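Local structure of heat shock protein-related protein (Deinococcus radiodurans, 4FEI) at residues S44-P48 against P59-F63; W5-A9 against L21-V27. The protein is a small heat shock protein, seen here as its alpha-crystallin domain, and probably acts as a chaperone that binds unfolding proteins during stress. All coordinates share one frame; numbering follows the deposited sequence.

Contact 1 (S44-P48 against P59-F63)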
ATOM      1  N   SER A  44      11.019  -9.947  -3.054  1.00 20.22           N
ATOM      2  CA  SER A  44      11.579  -8.828  -3.775  1.00 19.96           C
ATOM      3  C   SER A  44      10.614  -8.370  -4.840  1.00 20.99           C
ATOM      4  O   SER A  44       9.755  -9.114  -5.258  1.00 21.86           O
ATOM      5  CB  SER A  44      12.952  -9.199  -4.374  1.00 19.56           C
ATOM      6  OG  SER A  44      12.821 -10.276  -5.296  1.00 19.34           O
ATOM      7  N   GLY A  45      10.742  -7.110  -5.249  1.00 22.18           N
ATOM      8  CA  GLY A  45       9.944  -6.536  -6.320  1.00 24.06           C
ATOM      9  C   GLY A  45      10.294  -5.082  -6.515  1.00 25.50           C
ATOM     10  O   GLY A  45      11.283  -4.603  -5.957  1.00 25.17           O
ATOM     11  N   GLU A  46       9.450  -4.351  -7.267  1.00 20.15           N
ATOM     12  CA  GLU A  46       9.759  -2.990  -7.632  1.00 20.57           C
ATOM     13  C   GLU A  46       8.491  -2.194  -7.915  1.00 19.44           C
ATOM     14  O   GLU A  46       7.496  -2.741  -8.392  1.00 19.94           O
ATOM     15  CB  GLU A  46      10.637  -3.019  -8.882  1.00 23.89           C
ATOM     16  CG  GLU A  46      11.096  -1.664  -9.390  1.00 26.90           C
ATOM     17  CD  GLU A  46      11.919  -1.743 -10.658  1.00 33.53           C
ATOM     18  OE1 GLU A  46      12.429  -0.686 -11.130  1.00 39.96           O
ATOM     19  OE2 GLU A  46      12.058  -2.840 -11.197  1.00 37.47           O
ATOM     20  N   ARG A  47       8.535  -0.890  -7.643  1.00 18.93           N
ATOM     21  CA  ARG A  47       7.556   0.023  -8.205  1.00 19.54           C
ATOM     22  C   ARG A  47       8.249   1.264  -8.783  1.00 20.57           C
ATOM     23  O   ARG A  47       9.239   1.725  -8.229  1.00 20.39           O
ATOM     24  CB  ARG A  47       6.416   0.364  -7.221  1.00 18.65           C
ATOM     25  CG  ARG A  47       6.709   1.432  -6.196  1.00 18.35           C
ATOM     26  CD  ARG A  47       5.386   1.819  -5.525  1.00 19.98           C
ATOM     27  NE  ARG A  47       5.512   2.648  -4.336  1.00 20.76           N
ATOM     28  CZ  ARG A  47       4.477   3.036  -3.582  1.00 24.94           C
ATOM     29  NH1 ARG A  47       3.233   2.708  -3.924  1.00 26.42           N
ATOM     30  NH2 ARG A  47       4.663   3.814  -2.511  1.00 27.87           N
ATOM     31  N   PRO A  48       7.726   1.791  -9.910  1.00 22.75           N
ATOM     32  CA  PRO A  48       8.340   2.964 -10.538  1.00 24.60           C
ATOM     33  C   PRO A  48       8.285   4.213  -9.642  1.00 22.90           C
ATOM     34  O   PRO A  48       7.346   4.388  -8.848  1.00 22.21           O
ATOM     35  CB  PRO A  48       7.499   3.173 -11.829  1.00 27.95           C
ATOM     36  CG  PRO A  48       6.178   2.527 -11.553  1.00 27.58           C
ATOM     37  CD  PRO A  48       6.521   1.333 -10.636  1.00 24.93           C
ATOM     38  N   PRO A  59       7.408   5.798  -0.755  1.00 15.11           N
ATOM     39  CA  PRO A  59       8.636   5.092  -1.199  1.00 14.84           C
ATOM     40  C   PRO A  59       8.577   4.646  -2.665  1.00 15.25           C
ATOM     41  O   PRO A  59       7.487   4.359  -3.157  1.00 15.41           O
ATOM     42  CB  PRO A  59       8.670   3.842  -0.314  1.00 15.11           C
ATOM     43  CG  PRO A  59       7.470   3.889   0.590  1.00 14.82           C
ATOM     44  CD  PRO A  59       6.538   4.934   0.080  1.00 14.77           C
ATOM     45  N   SER A  60       9.743   4.544  -3.328  1.00 15.92           N
ATOM     46  CA  SER A  60       9.849   4.117  -4.730  1.00 16.89           C
ATOM     47  C   SER A  60      10.954   3.098  -4.900  1.00 17.37           C
ATOM     48  O   SER A  60      11.840   2.997  -4.061  1.00 17.16           O
ATOM     49  CB  SER A  60      10.256   5.301  -5.634  1.00 17.56           C
ATOM     50  OG  SER A  60       9.173   6.163  -5.775  1.00 21.44           O
ATOM     51  N   GLY A  61      10.951   2.439  -6.064  1.00 18.42           N
ATOM     52  CA  GLY A  61      12.063   1.630  -6.524  1.00 19.28           C
ATOM     53  C   GLY A  61      11.951   0.192  -6.040  1.00 19.04           C
ATOM     54  O   GLY A  61      10.858  -0.270  -5.694  1.00 18.40           O
ATOM     55  N   ARG A  62      13.092  -0.496  -6.028  1.00 19.21           N
ATOM     56  CA  ARG A  62      13.170  -1.907  -5.650  1.00 19.17           C
ATOM     57  C   ARG A  62      13.127  -2.100  -4.139  1.00 17.50           C
ATOM     58  O   ARG A  62      13.596  -1.255  -3.379  1.00 17.28           O
ATOM     59  CB  ARG A  62      14.406  -2.544  -6.267  1.00 21.10           C
ATOM     60  CG  ARG A  62      14.983  -3.758  -5.536  1.00 21.22           C
ATOM     61  CD  ARG A  62      14.471  -5.073  -6.081  1.00 24.09           C
ATOM     62  NE  ARG A  62      15.393  -6.111  -5.694  1.00 25.83           N
ATOM     63  CZ  ARG A  62      15.509  -7.275  -6.310  1.00 27.42           C
ATOM     64  NH1 ARG A  62      14.704  -7.550  -7.352  1.00 33.97           N
ATOM     65  NH2 ARG A  62      16.395  -8.157  -5.859  1.00 26.61           N
ATOM     66  N   PHE A  63      12.489  -3.185  -3.712  1.00 16.96           N
ATOM     67  CA  PHE A  63      12.475  -3.574  -2.320  1.00 15.73           C
ATOM     68  C   PHE A  63      12.977  -5.027  -2.173  1.00 15.92           C
ATOM     69  O   PHE A  63      12.811  -5.842  -3.073  1.00 16.86           O
ATOM     70  CB  PHE A  63      11.050  -3.436  -1.744  1.00 15.31           C
ATOM     71  CG  PHE A  63      10.110  -4.591  -2.117  1.00 15.71           C
ATOM     72  CD1 PHE A  63      10.111  -5.808  -1.400  1.00 15.67           C
ATOM     73  CD2 PHE A  63       9.195  -4.438  -3.145  1.00 16.41           C
ATOM     74  CE1 PHE A  63       9.247  -6.817  -1.732  1.00 16.69           C
ATOM     75  CE2 PHE A  63       8.310  -5.462  -3.474  1.00 17.51           C
ATOM     76  CZ  PHE A  63       8.342  -6.650  -2.780  1.00 17.98           C
TER
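Pro59 opens its side of the contact through its carbonyl, gripped side-on by the Arg47 guanidinium, where strand 40-47 pairs antiparallel with the chain leading into strand 62-68 of the alpha-crystallin beta sandwich. Pro59 O accepts from Arg47 NE and from Arg47 NH2, both at 2.9 Å and both close to the guanidinium plane, which fixes how that plane is turned. The side chain gets there because Arg47 CG sits between the backbone N and the carbonyl carbon (chi1 81°) and the chain then runs extended to NE. Arg47 NH2 also has Pro59 CD beside it at 3.4 Å, and its strongest partner is Asp23 of the second subunit, in a salt bridge that carries the contact into the dimer. At Gly61 the chain turns a corner with positive phi, and two backbone bonds fasten the bend: Gly61 N to Arg47 O and Arg47 N to Gly61 O. Arg62 and Glu46 form a non-hydrogen-bonded backbone pair, their side chains on the same face of the sheet, with the charged ends not in contact. Bent at chi2 (94°), Arg62 passes its CD 3.2 Å from Gly45 O and lays one face of its guanidinium over Ser44 CB. Phe63, on the opposite face, exchanges two backbone bonds with Gly45, the shorter running 2.9 Å from Phe63 N to Gly45 O. Its ring folds back over the Ser44-Gly45 peptide, which leaves no room for a side chain at Gly45: Gly45 N lies 3.4 Å above the Phe63 ring plane, offset toward the rim near CE2.

Contact 2 (W5-A9 against L21-V27)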
ATOM      1  N   TRP A   5      12.264   1.741  -0.253  1.00 17.65           N
ATOM      2  CA  TRP A   5      11.031   1.031   0.052  1.00 15.91           C
ATOM      3  C   TRP A   5      11.281  -0.227   0.887  1.00 15.58           C
ATOM      4  O   TRP A   5      12.033  -1.135   0.469  1.00 15.80           O
ATOM      5  CB  TRP A   5      10.330   0.640  -1.266  1.00 15.70           C
ATOM      6  CG  TRP A   5       8.922   0.251  -1.089  1.00 15.29           C
ATOM      7  CD1 TRP A   5       8.141   0.445   0.031  1.00 15.11           C
ATOM      8  CD2 TRP A   5       8.071  -0.357  -2.078  1.00 15.50           C
ATOM      9  NE1 TRP A   5       6.863  -0.005  -0.210  1.00 15.22           N
ATOM     10  CE2 TRP A   5       6.797  -0.502  -1.496  1.00 15.51           C
ATOM     11  CE3 TRP A   5       8.268  -0.788  -3.404  1.00 16.08           C
ATOM     12  CZ2 TRP A   5       5.726  -1.068  -2.188  1.00 16.17           C
ATOM     13  CZ3 TRP A   5       7.216  -1.354  -4.078  1.00 16.97           C
ATOM     14  CH2 TRP A   5       5.950  -1.494  -3.465  1.00 17.10           C
ATOM     15  N   THR A   6      10.639  -0.252   2.062  1.00 15.48           N
ATOM     16  CA  THR A   6      10.527  -1.437   2.912  1.00 15.67           C
ATOM     17  C   THR A   6       9.037  -1.685   3.202  1.00 15.56           C
ATOM     18  O   THR A   6       8.466  -1.094   4.111  1.00 15.78           O
ATOM     19  CB  THR A   6      11.378  -1.292   4.205  1.00 16.68           C
ATOM     20  OG1 THR A   6      12.763  -1.107   3.833  1.00 17.89           O
ATOM     21  CG2 THR A   6      11.294  -2.558   5.123  1.00 17.26           C
ATOM     22  N   PRO A   7       8.399  -2.561   2.401  1.00 16.72           N
ATOM     23  CA  PRO A   7       6.946  -2.779   2.549  1.00 16.66           C
ATOM     24  C   PRO A   7       6.625  -3.495   3.845  1.00 16.56           C
ATOM     25  O   PRO A   7       7.267  -4.511   4.168  1.00 16.50           O
ATOM     26  CB  PRO A   7       6.572  -3.635   1.321  1.00 16.63           C
ATOM     27  CG  PRO A   7       7.848  -4.154   0.747  1.00 16.63           C
ATOM     28  CD  PRO A   7       8.982  -3.289   1.247  1.00 16.72           C
ATOM     29  N   ALA A   8       5.649  -2.947   4.582  1.00 16.62           N
ATOM     30  CA  ALA A   8       5.234  -3.466   5.875  1.00 16.61           C
ATOM     31  C   ALA A   8       4.638  -4.918   5.781  1.00 16.56           C
ATOM     32  O   ALA A   8       3.890  -5.238   4.834  1.00 16.59           O
ATOM     33  CB  ALA A   8       4.277  -2.484   6.543  1.00 16.74           C
ATOM     34  N   ALA A   9       4.975  -5.768   6.746  1.00 16.60           N
ATOM     35  CA  ALA A   9       4.659  -7.233   6.706  1.00 16.63           C
ATOM     36  C   ALA A   9       3.934  -7.726   7.984  1.00 16.81           C
ATOM     37  O   ALA A   9       4.306  -7.385   9.096  1.00 16.98           O
ATOM     38  CB  ALA A   9       5.919  -8.047   6.507  1.00 16.62           C
ATOM     39  N   LEU A  21       1.186 -11.323   4.898  1.00 17.46           N
ATOM     40  CA  LEU A  21       0.565 -10.222   4.170  1.00 16.98           C
ATOM     41  C   LEU A  21       1.577  -9.093   4.041  1.00 16.80           C
ATOM     42  O   LEU A  21       2.175  -8.639   5.032  1.00 17.15           O
ATOM     43  CB  LEU A  21      -0.690  -9.708   4.884  1.00 17.11           C
ATOM     44  CG  LEU A  21      -1.878 -10.668   4.985  1.00 17.64           C
ATOM     45  CD1 LEU A  21      -1.888 -11.374   6.305  1.00 18.88           C
ATOM     46  CD2 LEU A  21      -3.167  -9.829   4.884  1.00 20.65           C
ATOM     47  N   LEU A  22       1.768  -8.631   2.815  1.00 16.72           N
ATOM     48  CA  LEU A  22       2.812  -7.632   2.526  1.00 16.58           C
ATOM     49  C   LEU A  22       2.195  -6.452   1.763  1.00 16.62           C
ATOM     50  O   LEU A  22       1.624  -6.648   0.707  1.00 16.70           O
ATOM     51  CB  LEU A  22       3.952  -8.291   1.724  1.00 16.54           C
ATOM     52  CG  LEU A  22       5.255  -7.513   1.626  1.00 16.56           C
ATOM     53  CD1 LEU A  22       6.024  -7.561   2.960  1.00 18.48           C
ATOM     54  CD2 LEU A  22       6.133  -8.059   0.448  1.00 16.50           C
ATOM     55  N   ASP A  23       2.286  -5.254   2.324  1.00 16.63           N
ATOM     56  CA  ASP A  23       1.681  -4.069   1.701  1.00 16.75           C
ATOM     57  C   ASP A  23       2.565  -3.611   0.531  1.00 16.80           C
ATOM     58  O   ASP A  23       3.630  -2.987   0.746  1.00 16.79           O
ATOM     59  CB  ASP A  23       1.537  -2.907   2.698  1.00 16.82           C
ATOM     60  CG  ASP A  23       0.400  -3.097   3.653  1.00 16.88           C
ATOM     61  OD1 ASP A  23       0.426  -2.454   4.742  1.00 19.07           O
ATOM     62  OD2 ASP A  23      -0.535  -3.850   3.338  1.00 17.90           O
ATOM     63  N   VAL A  24       2.107  -3.928  -0.693  1.00 16.90           N
ATOM     64  CA  VAL A  24       2.851  -3.561  -1.894  1.00 17.02           C
ATOM     65  C   VAL A  24       1.971  -2.758  -2.917  1.00 17.31           C
ATOM     66  O   VAL A  24       1.731  -3.218  -4.033  1.00 17.44           O
ATOM     67  CB  VAL A  24       3.531  -4.835  -2.550  1.00 16.95           C
ATOM     68  CG1 VAL A  24       4.736  -5.353  -1.699  1.00 16.76           C
ATOM     69  CG2 VAL A  24       2.520  -5.950  -2.771  1.00 16.96           C
ATOM     70  N   PRO A  25       1.458  -1.580  -2.523  1.00 17.45           N
ATOM     71  CA  PRO A  25       0.623  -0.851  -3.491  1.00 17.79           C
ATOM     72  C   PRO A  25       1.440  -0.313  -4.667  1.00 18.06           C
ATOM     73  O   PRO A  25       2.562   0.134  -4.458  1.00 18.04           O
ATOM     74  CB  PRO A  25       0.034   0.315  -2.655  1.00 17.92           C
ATOM     75  CG  PRO A  25       1.013   0.550  -1.616  1.00 17.73           C
ATOM     76  CD  PRO A  25       1.617  -0.818  -1.272  1.00 17.39           C
ATOM     77  N   GLY A  26       0.883  -0.397  -5.880  1.00 18.34           N
ATOM     78  CA  GLY A  26       1.502   0.183  -7.082  1.00 18.71           C
ATOM     79  C   GLY A  26       2.664  -0.645  -7.662  1.00 18.76           C
ATOM     80  O   GLY A  26       3.336  -0.194  -8.600  1.00 19.81           O
ATOM     81  N   VAL A  27       2.897  -1.854  -7.130  1.00 18.34           N
ATOM     82  CA  VAL A  27       4.008  -2.695  -7.581  1.00 18.59           C
ATOM     83  C   VAL A  27       3.807  -3.115  -9.043  1.00 18.88           C
ATOM     84  O   VAL A  27       2.657  -3.297  -9.479  1.00 19.19           O
ATOM     85  CB  VAL A  27       4.146  -3.928  -6.666  1.00 18.36           C
ATOM     86  CG1 VAL A  27       5.414  -4.728  -6.928  1.00 17.74           C
ATOM     87  CG2 VAL A  27       4.266  -3.433  -5.360  1.00 20.46           C
TER
HETATM   88  O   HOH W   1       4.343  -0.580   1.276  1.00 19.76           O
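Asp23 O takes a 2.6 Å hydrogen bond from a water that in turn accepts from Trp5 NE1 at 3.0 Å, so a single water bridges the indole to the end of strand 17-23 in this part of the alpha-crystallin beta sandwich. The water lies in the indole plane, at its edge. Pro7 CB also presses on Asp23 O, and the same Pro7 CB lies 3.9 Å from Val24 CG1. Trp5 CG stands opposite its backbone N (chi1 -164°), which carries the six-membered ring to the Val24-Val27 type II beta turn, with Trp5 CZ2 at 3.8 Å from Val24 CA and CH2 near Pro25 O. The indole also makes a cation-pi contact with Arg47 and meets the Phe63 ring edge-to-face. With the indole cut back to an alanine, the bridging water is likely to lose its N-H donor, and a gap would probably open beside Val24 and Pro25. Farther along, Leu22 CD1 packs against Ala9 CB at 3.6 Å where the two residues form an antiparallel, non-hydrogen-bonded pair. The carboxylate of Asp23 turns elsewhere, to salt bridges with Arg47 and Arg58 of the second subunit. Its backbone N closes the pairing instead: Asp23 N gives an almost straight hydrogen bond to Ala8 O, 3.0 Å long with an angle of 171° at the hydrogen.

From the N terminus, contact 2 comes first: residues 5-9 run into strand 9-14, the chain returns along 17-23, and 21-27 closes that hairpin against its own lead-in. Contact 1 opens later, when strand 40-47 ends and an excursion through 53-56 returns at 59-63. The two loops follow in series, neither enclosing the other. In space they meet, with centres about 9 Å apart: Arg47 lies against Pro25 and Gly26, and Glu46 against Val27. Contact 1 joins strands 40-47 and 62-68 within the three-stranded sheet, contact 2 joins the lead-in of strand 9-14 to 17-23 of the four-stranded one, and their meeting ties the two sheets together. Both reach the second subunit.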